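Local coordinates for erythrocyte membrane protein 1 (Plasmodium falciparum, PDB 6S8T), which probably binds receptors on host cell surfaces, this chain being an ICAM-1-binding DBLbeta domain of the larger malarial adhesion protein PfEMP1, at residues Y110-P113 against R114-H117; T285-D288 against D289-P292; I291-R294 against L295-V299. One frame throughout, in Å; residues are numbered along the deposited sequence. Where two conformers were deposited one is given.

Contact 1: Y110-P113 against R114-H117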
loop_
_atom_site.group_PDB
_atom_site.type_symbol
_atom_site.label_atom_id
_atom_site.label_comp_id
_atom_site.label_asym_id
_atom_site.label_seq_id
_atom_site.Cartn_x
_atom_site.Cartn_y
_atom_site.Cartn_z
ATOM N N TYR A 110 -4.334 2.719 -9.559
ATOM C CA TYR A 110 -3.702 3.986 -9.216
ATOM C C TYR A 110 -2.600 3.774 -8.182
ATOM O O TYR A 110 -2.783 3.054 -7.195
ATOM C CB TYR A 110 -4.752 4.972 -8.710
ATOM C CG TYR A 110 -5.831 5.253 -9.736
ATOM C CD1 TYR A 110 -5.661 6.243 -10.698
ATOM C CD2 TYR A 110 -7.006 4.511 -9.761
ATOM C CE1 TYR A 110 -6.636 6.496 -11.645
ATOM C CE2 TYR A 110 -7.988 4.755 -10.705
ATOM C CZ TYR A 110 -7.799 5.750 -11.642
ATOM O OH TYR A 110 -8.773 6.002 -12.585
ATOM N N ILE A 111 -1.451 4.399 -8.425
ATOM C CA ILE A 111 -0.250 4.206 -7.613
ATOM C C ILE A 111 -0.262 5.183 -6.443
ATOM O O ILE A 111 -0.360 6.401 -6.659
ATOM C CB ILE A 111 1.022 4.390 -8.459
ATOM C CG1 ILE A 111 0.922 3.605 -9.769
ATOM C CG2 ILE A 111 2.253 3.980 -7.667
ATOM C CD1 ILE A 111 0.772 2.107 -9.580
ATOM N N PRO A 112 -0.165 4.715 -5.201
ATOM C CA PRO A 112 -0.071 5.639 -4.058
ATOM C C PRO A 112 1.206 6.456 -4.129
ATOM O O PRO A 112 2.269 5.925 -4.482
ATOM C CB PRO A 112 -0.061 4.704 -2.838
ATOM C CG PRO A 112 -0.591 3.373 -3.350
ATOM C CD PRO A 112 -0.171 3.302 -4.785
ATOM N N PRO A 113 1.142 7.752 -3.812
ATOM C CA PRO A 113 2.377 8.558 -3.777
ATOM C C PRO A 113 3.439 7.997 -2.848
ATOM O O PRO A 113 4.634 8.114 -3.150
ATOM C CB PRO A 113 1.885 9.933 -3.306
ATOM C CG PRO A 113 0.464 9.993 -3.752
ATOM C CD PRO A 113 -0.063 8.579 -3.634
ATOM N N ARG A 114 3.040 7.394 -1.724
ATOM C CA ARG A 114 4.012 6.742 -0.853
ATOM C C ARG A 114 4.760 5.641 -1.595
ATOM O O ARG A 114 5.985 5.523 -1.477
ATOM C CB ARG A 114 3.311 6.174 0.382
ATOM C CG ARG A 114 4.197 5.302 1.256
ATOM C CD ARG A 114 3.363 4.410 2.159
ATOM N NE ARG A 114 2.374 3.661 1.389
ATOM C CZ ARG A 114 2.640 2.548 0.714
ATOM N NH1 ARG A 114 1.679 1.936 0.032
ATOM N NH2 ARG A 114 3.868 2.046 0.719
ATOM N N ARG A 115 4.035 4.834 -2.378
ATOM C CA ARG A 115 4.656 3.743 -3.126
ATOM C C ARG A 115 5.543 4.266 -4.247
ATOM O O ARG A 115 6.646 3.752 -4.464
ATOM C CB ARG A 115 3.574 2.818 -3.690
ATOM C CG ARG A 115 4.066 1.819 -4.739
ATOM C CD ARG A 115 4.916 0.721 -4.114
ATOM N NE ARG A 115 5.479 -0.191 -5.113
ATOM C CZ ARG A 115 6.671 -0.030 -5.683
ATOM N NH1 ARG A 115 7.425 1.012 -5.359
ATOM N NH2 ARG A 115 7.107 -0.907 -6.577
ATOM N N GLN A 116 5.075 5.285 -4.973
ATOM C CA GLN A 116 5.827 5.789 -6.119
ATOM C C GLN A 116 7.202 6.307 -5.708
ATOM O O GLN A 116 8.179 6.138 -6.447
ATOM C CB GLN A 116 5.030 6.888 -6.821
ATOM C CG GLN A 116 5.764 7.541 -7.975
ATOM C CD GLN A 116 4.887 8.502 -8.742
ATOM O OE1 GLN A 116 3.688 8.276 -8.895
ATOM N NE2 GLN A 116 5.479 9.590 -9.224
ATOM N N HIS A 117 7.304 6.936 -4.538
ATOM C CA HIS A 117 8.564 7.500 -4.065
ATOM C C HIS A 117 9.213 6.642 -2.982
ATOM O O HIS A 117 9.918 7.162 -2.111
ATOM C CB HIS A 117 8.347 8.928 -3.565
ATOM C CG HIS A 117 7.678 9.816 -4.567
ATOM N ND1 HIS A 117 8.253 10.140 -5.777
ATOM C CD2 HIS A 117 6.476 10.437 -4.545
ATOM C CE1 HIS A 117 7.439 10.930 -6.452
ATOM N NE2 HIS A 117 6.354 11.129 -5.726
#
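Ile111 lays its CG2 methyl against the foot of two side chains from the next turn, 4.1 Å from Arg115 CG on one hand and equally far from Gln116 CB on the other. Because that methyl stands anti to the Ile111 nitrogen, it is carried forward to the start of the short helix 113-116. Pro112 adds its ring to the same apolar patch: CD lies 3.9 Å from Arg115 CB, with the two side chains slanting across each other.

Arg115 therefore contributes hydrocarbon here and charge elsewhere. A bend at chi2 (72°) turns the chain beyond CG away from Ile111 and Pro112, and its guanidinium makes a salt bridge with Asp197 and a hydrogen bond with Gln204. Arg114 departs in another direction, to salt bridges with Glu300 and Asp188, so that two successive arginines tie this small turn to separate acidic partners.

The backbone supplies the rest. Gln116 N donates to Pro112 O at 2.9 Å, nearly straight at 160°, and His117 N reaches Pro113 O at 3.2 Å. The His117 ring comes obliquely to Pro113 O, with His117 CD2 3.3 Å away. Neither proline has an N-H to offer, a lack that costs little at a helix start, where the first amides have no carbonyl a turn earlier to bond. A Pro-Pro pair with Pro112 as N-cap and Pro113 as the first helical residue, leading from the weakly bonded strand at 110-111 into a single turn of helix, is a compact instance of a proline-initiated helix N-terminus, set here within the Duffy-binding-like fold.

Contact 2: T285-D288 against D289-P292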
loop_
_atom_site.group_PDB
_atom_site.type_symbol
_atom_site.label_atom_id
_atom_site.label_comp_id
_atom_site.label_asym_id
_atom_site.label_seq_id
_atom_site.Cartn_x
_atom_site.Cartn_y
_atom_site.Cartn_z
ATOM N N THR A 285 4.798 -8.974 14.548
ATOM C CA THR A 285 4.957 -8.703 13.126
ATOM C C THR A 285 3.576 -8.488 12.515
ATOM O O THR A 285 2.669 -9.309 12.736
ATOM C CB THR A 285 5.676 -9.857 12.414
ATOM O OG1 THR A 285 6.906 -10.145 13.090
ATOM C CG2 THR A 285 5.971 -9.494 10.966
ATOM N N PRO A 286 3.372 -7.417 11.753
ATOM C CA PRO A 286 2.054 -7.174 11.159
ATOM C C PRO A 286 1.742 -8.169 10.051
ATOM O O PRO A 286 2.627 -8.818 9.489
ATOM C CB PRO A 286 2.169 -5.748 10.610
ATOM C CG PRO A 286 3.624 -5.563 10.363
ATOM C CD PRO A 286 4.322 -6.335 11.446
ATOM N N LEU A 287 0.451 -8.274 9.737
ATOM C CA LEU A 287 -0.042 -9.219 8.742
ATOM C C LEU A 287 -0.469 -8.532 7.449
ATOM O O LEU A 287 -1.147 -9.151 6.620
ATOM C CB LEU A 287 -1.200 -10.032 9.319
ATOM C CG LEU A 287 -0.838 -11.008 10.440
ATOM C CD1 LEU A 287 -2.095 -11.587 11.067
ATOM C CD2 LEU A 287 0.057 -12.117 9.910
ATOM N N ASP A 288 -0.080 -7.268 7.260
ATOM C CA ASP A 288 -0.489 -6.529 6.068
ATOM C C ASP A 288 0.042 -7.170 4.791
ATOM O O ASP A 288 -0.587 -7.056 3.732
ATOM C CB ASP A 288 -0.017 -5.075 6.168
ATOM C CG ASP A 288 -0.581 -4.350 7.389
ATOM O OD1 ASP A 288 -0.253 -4.742 8.531
ATOM O OD2 ASP A 288 -1.349 -3.382 7.203
ATOM N N ASP A 289 1.189 -7.846 4.863
ATOM C CA ASP A 289 1.772 -8.441 3.666
ATOM C C ASP A 289 0.988 -9.646 3.138
ATOM O O ASP A 289 1.388 -10.203 2.109
ATOM C CB ASP A 289 3.229 -8.834 3.930
ATOM C CG ASP A 289 3.398 -9.693 5.173
ATOM O OD1 ASP A 289 2.600 -9.544 6.126
ATOM O OD2 ASP A 289 4.345 -10.512 5.199
ATOM N N TYR A 290 -0.107 -10.058 3.780
ATOM C CA TYR A 290 -0.957 -11.117 3.243
ATOM C C TYR A 290 -2.295 -10.609 2.731
ATOM O O TYR A 290 -3.128 -11.416 2.305
ATOM C CB TYR A 290 -1.187 -12.209 4.290
ATOM C CG TYR A 290 0.089 -12.863 4.741
ATOM C CD1 TYR A 290 0.655 -13.907 4.019
ATOM C CD2 TYR A 290 0.744 -12.422 5.880
ATOM C CE1 TYR A 290 1.833 -14.498 4.431
ATOM C CE2 TYR A 290 1.916 -13.002 6.299
ATOM C CZ TYR A 290 2.457 -14.040 5.576
ATOM O OH TYR A 290 3.627 -14.615 6.007
ATOM N N ILE A 291 -2.533 -9.304 2.782
ATOM C CA ILE A 291 -3.724 -8.708 2.183
ATOM C C ILE A 291 -3.370 -8.326 0.751
ATOM O O ILE A 291 -2.337 -7.677 0.525
ATOM C CB ILE A 291 -4.211 -7.495 2.994
ATOM C CG1 ILE A 291 -4.651 -7.933 4.393
ATOM C CG2 ILE A 291 -5.336 -6.777 2.265
ATOM C CD1 ILE A 291 -5.154 -6.802 5.253
ATOM N N PRO A 292 -4.173 -8.716 -0.242
ATOM C CA PRO A 292 -3.843 -8.381 -1.635
ATOM C C PRO A 292 -3.579 -6.889 -1.819
ATOM O O PRO A 292 -4.298 -6.039 -1.288
ATOM C CB PRO A 292 -5.081 -8.837 -2.407
ATOM C CG PRO A 292 -5.636 -9.964 -1.576
ATOM C CD PRO A 292 -5.372 -9.569 -0.144
#
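Asp288 O receives Ile291 N at 3.1 Å, the shorter of two consecutive bonds that wind this loop into a turn of 3-10 helix. The other joins Tyr290 N to Leu287 O at 3.2 Å with an N-H...O angle of 166°. Both span three residues, the defining spacing of 3-10 geometry, and they shape the chain just ahead of helix 293-319 in the Duffy-binding-like fold.

Around this tight turn the side chains spread to different neighbours. Asp289 folds back: its CG sits between the backbone N and the carbonyl carbon (chi1 52°), which brings Asp289 OD1 to 3.5 Å from Leu287 C and 3.4 Å from Pro286 O. The two oxygens are both acceptors and cannot bond each other; what reconciles them is Arg257, whose NH2 makes a salt bridge with OD1 and a weak hydrogen bond with Pro286 O, while Trp253 NE1 donates to the other carboxylate oxygen, so that the group is held at both. Asp288 points elsewhere, into a salt bridge with Arg183 of helix 172-194. Asp288 OD1 stays 6.1 Å from Asp289 OD1, and since each acid has its own arginine, their like charges would be expected to be largely offset.

On the remaining flank Leu287 and Tyr290 meet obliquely. Leu287 also packs on helix 16-32, whose His24 meets the tyrosine ring and hydrogen-bonds its hydroxyl, as does Glu254. The phenol is thus secured at its far end, while at its near end Leu287 O lies by the ring edge, close to the ring plane, and the Leu287 CD2 methyl rests 4.1 Å from Tyr290 CD2.

Contact 3: I291-R294 against L295-V299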
loop_
_atom_site.group_PDB
_atom_site.type_symbol
_atom_site.label_atom_id
_atom_site.label_comp_id
_atom_site.label_asym_id
_atom_site.label_seq_id
_atom_site.Cartn_x
_atom_site.Cartn_y
_atom_site.Cartn_z
ATOM N N ILE A 291 -2.533 -9.304 2.782
ATOM C CA ILE A 291 -3.724 -8.708 2.183
ATOM C C ILE A 291 -3.370 -8.326 0.751
ATOM O O ILE A 291 -2.337 -7.677 0.525
ATOM C CB ILE A 291 -4.211 -7.495 2.994
ATOM C CG1 ILE A 291 -4.651 -7.933 4.393
ATOM C CG2 ILE A 291 -5.336 -6.777 2.265
ATOM C CD1 ILE A 291 -5.154 -6.802 5.253
ATOM N N PRO A 292 -4.173 -8.716 -0.242
ATOM C CA PRO A 292 -3.843 -8.381 -1.635
ATOM C C PRO A 292 -3.579 -6.889 -1.819
ATOM O O PRO A 292 -4.298 -6.039 -1.288
ATOM C CB PRO A 292 -5.081 -8.837 -2.407
ATOM C CG PRO A 292 -5.636 -9.964 -1.576
ATOM C CD PRO A 292 -5.372 -9.569 -0.144
ATOM N N GLN A 293 -2.534 -6.582 -2.592
ATOM C CA GLN A 293 -2.073 -5.202 -2.731
ATOM C C GLN A 293 -3.156 -4.288 -3.299
ATOM O O GLN A 293 -3.249 -3.120 -2.906
ATOM C CB GLN A 293 -0.816 -5.163 -3.606
ATOM C CG GLN A 293 -0.200 -3.771 -3.792
ATOM C CD GLN A 293 1.122 -3.817 -4.540
ATOM O OE1 GLN A 293 1.157 -4.042 -5.751
ATOM N NE2 GLN A 293 2.218 -3.611 -3.820
ATOM N N ARG A 294 -3.987 -4.794 -4.214
ATOM C CA ARG A 294 -5.037 -3.957 -4.790
ATOM C C ARG A 294 -6.032 -3.498 -3.729
ATOM O O ARG A 294 -6.623 -2.420 -3.855
ATOM C CB ARG A 294 -5.761 -4.705 -5.914
ATOM C CG ARG A 294 -6.718 -3.838 -6.729
ATOM C CD ARG A 294 -7.445 -4.638 -7.806
ATOM N NE ARG A 294 -6.531 -5.238 -8.775
ATOM C CZ ARG A 294 -6.086 -4.625 -9.868
ATOM N NH1 ARG A 294 -6.465 -3.381 -10.136
ATOM N NH2 ARG A 294 -5.256 -5.255 -10.692
ATOM N N LEU A 295 -6.227 -4.290 -2.674
ATOM C CA LEU A 295 -7.123 -3.869 -1.602
ATOM C C LEU A 295 -6.434 -2.920 -0.628
ATOM O O LEU A 295 -7.082 -2.013 -0.095
ATOM C CB LEU A 295 -7.673 -5.087 -0.855
ATOM C CG LEU A 295 -8.553 -6.035 -1.692
ATOM C CD1 LEU A 295 -8.866 -7.310 -0.923
ATOM C CD2 LEU A 295 -9.838 -5.345 -2.126
ATOM N N ARG A 296 -5.131 -3.107 -0.384
ATOM C CA ARG A 296 -4.407 -2.185 0.487
ATOM C C ARG A 296 -4.393 -0.782 -0.106
ATOM O O ARG A 296 -4.689 0.201 0.583
ATOM C CB ARG A 296 -2.979 -2.681 0.730
ATOM C CG ARG A 296 -2.892 -4.101 1.289
ATOM C CD ARG A 296 -1.490 -4.430 1.814
ATOM N NE ARG A 296 -0.419 -4.064 0.887
ATOM C CZ ARG A 296 0.204 -4.910 0.071
ATOM N NH1 ARG A 296 1.169 -4.469 -0.728
ATOM N NH2 ARG A 296 -0.134 -6.195 0.049
ATOM N N TRP A 297 -4.084 -0.677 -1.400
ATOM C CA TRP A 297 -4.023 0.629 -2.049
ATOM C C TRP A 297 -5.384 1.317 -2.077
ATOM O O TRP A 297 -5.454 2.548 -1.973
ATOM C CB TRP A 297 -3.460 0.479 -3.465
ATOM C CG TRP A 297 -1.994 0.133 -3.505
ATOM C CD1 TRP A 297 -1.160 -0.052 -2.435
ATOM C CD2 TRP A 297 -1.190 -0.054 -4.675
ATOM N NE1 TRP A 297 0.111 -0.345 -2.872
ATOM C CE2 TRP A 297 0.118 -0.353 -4.243
ATOM C CE3 TRP A 297 -1.452 -0.004 -6.049
ATOM C CZ2 TRP A 297 1.160 -0.597 -5.134
ATOM C CZ3 TRP A 297 -0.418 -0.247 -6.933
ATOM C CH2 TRP A 297 0.874 -0.538 -6.472
ATOM N N MET A 298 -6.471 0.546 -2.208
ATOM C CA MET A 298 -7.811 1.130 -2.171
ATOM C C MET A 298 -8.112 1.744 -0.808
ATOM O O MET A 298 -8.648 2.857 -0.728
ATOM C CB MET A 298 -8.860 0.068 -2.528
ATOM C CG MET A 298 -10.311 0.536 -2.408
ATOM S SD MET A 298 -11.548 -0.737 -2.783
ATOM C CE MET A 298 -11.521 -1.720 -1.286
ATOM N N VAL A 299 -7.792 1.028 0.276
ATOM C CA VAL A 299 -7.973 1.583 1.616
ATOM C C VAL A 299 -7.119 2.835 1.795
ATOM O O VAL A 299 -7.552 3.818 2.405
ATOM C CB VAL A 299 -7.651 0.523 2.688
ATOM C CG1 VAL A 299 -7.733 1.129 4.089
ATOM C CG2 VAL A 299 -8.583 -0.679 2.565
#
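Gln293 sends CG anti to its own nitrogen (chi1 -178°) and runs on extended, while Trp297 holds its CG anti to the carbonyl carbon and beside the backbone N, which brings the indole back over Gln293; the two meet as a flat stack in the first turns of helix 293-319. This is side-chain packing at i and i+4 on a helix N-terminus, with Pro292 as the N-cap. Gln293 CG stands 3.7 Å from the centroid of the five-membered ring of Trp297, over its face, in a CH-pi contact. Farther out the amide follows the benzo part, with planes 20° apart and Gln293 CD 3.3 Å from Trp297 CZ2.

Arg296 closes on Gln293 from another direction. A bend at chi3 (-48°) folds the guanidinium back over the helix start, so that one face covers Gln293 CA, 3.6 Å from Arg296 CZ, and Arg296 NH2 donates to Ile291 O at 2.7 Å. The bond comes nearly end-on to the carbonyl, though the N-H itself is noticeably bent. An arginine of the first turn thereby satisfies a carbonyl that lies just before the helix.

Gln293 NE2 and Arg296 NH1, both donors, do not bond each other. Arg296 NH1 makes salt bridges with Asp188 and Asp191; Asp188 OD1 also accepts from Gln293 NE2 and Trp297 NE1, which orients all three side chains together. The glutamine OE1 is taken by the backbone N of Leu198, fixing the rotation of the amide.

Trp297 N bonds Gln293 O at 3.0 Å, a regular helical link. Pro292 O accepts twice, from Leu295 N at 2.9 Å and from Arg296 N at 3.2 Å, and on the flank facing helix 388-402 Pro292 CG touches Leu295 CD1 at 4.2 Å.

In the fold
Along the chain contact 1 comes first, and contacts 2 and 3 follow much later as one run, sharing Ile291 and Pro292 where the 3-10 turn passes into helix 293-319. Their centres are about 10 Å apart; contact 1 lies about 12 Å from contact 3 and 18 Å from contact 2, centre to centre. Contact 3 touches both of the others: besides the residues it shares with contact 2, its Trp297 packs on contact 1, with Trp297 CD2 3.5 Å from Pro112 CD, and also on Ile111 and Arg115. Asp188 of helix 172-194 serves both Arg114 and Arg296. Two helix starts remote in sequence thus meet near the middle of this largely helical adhesion domain.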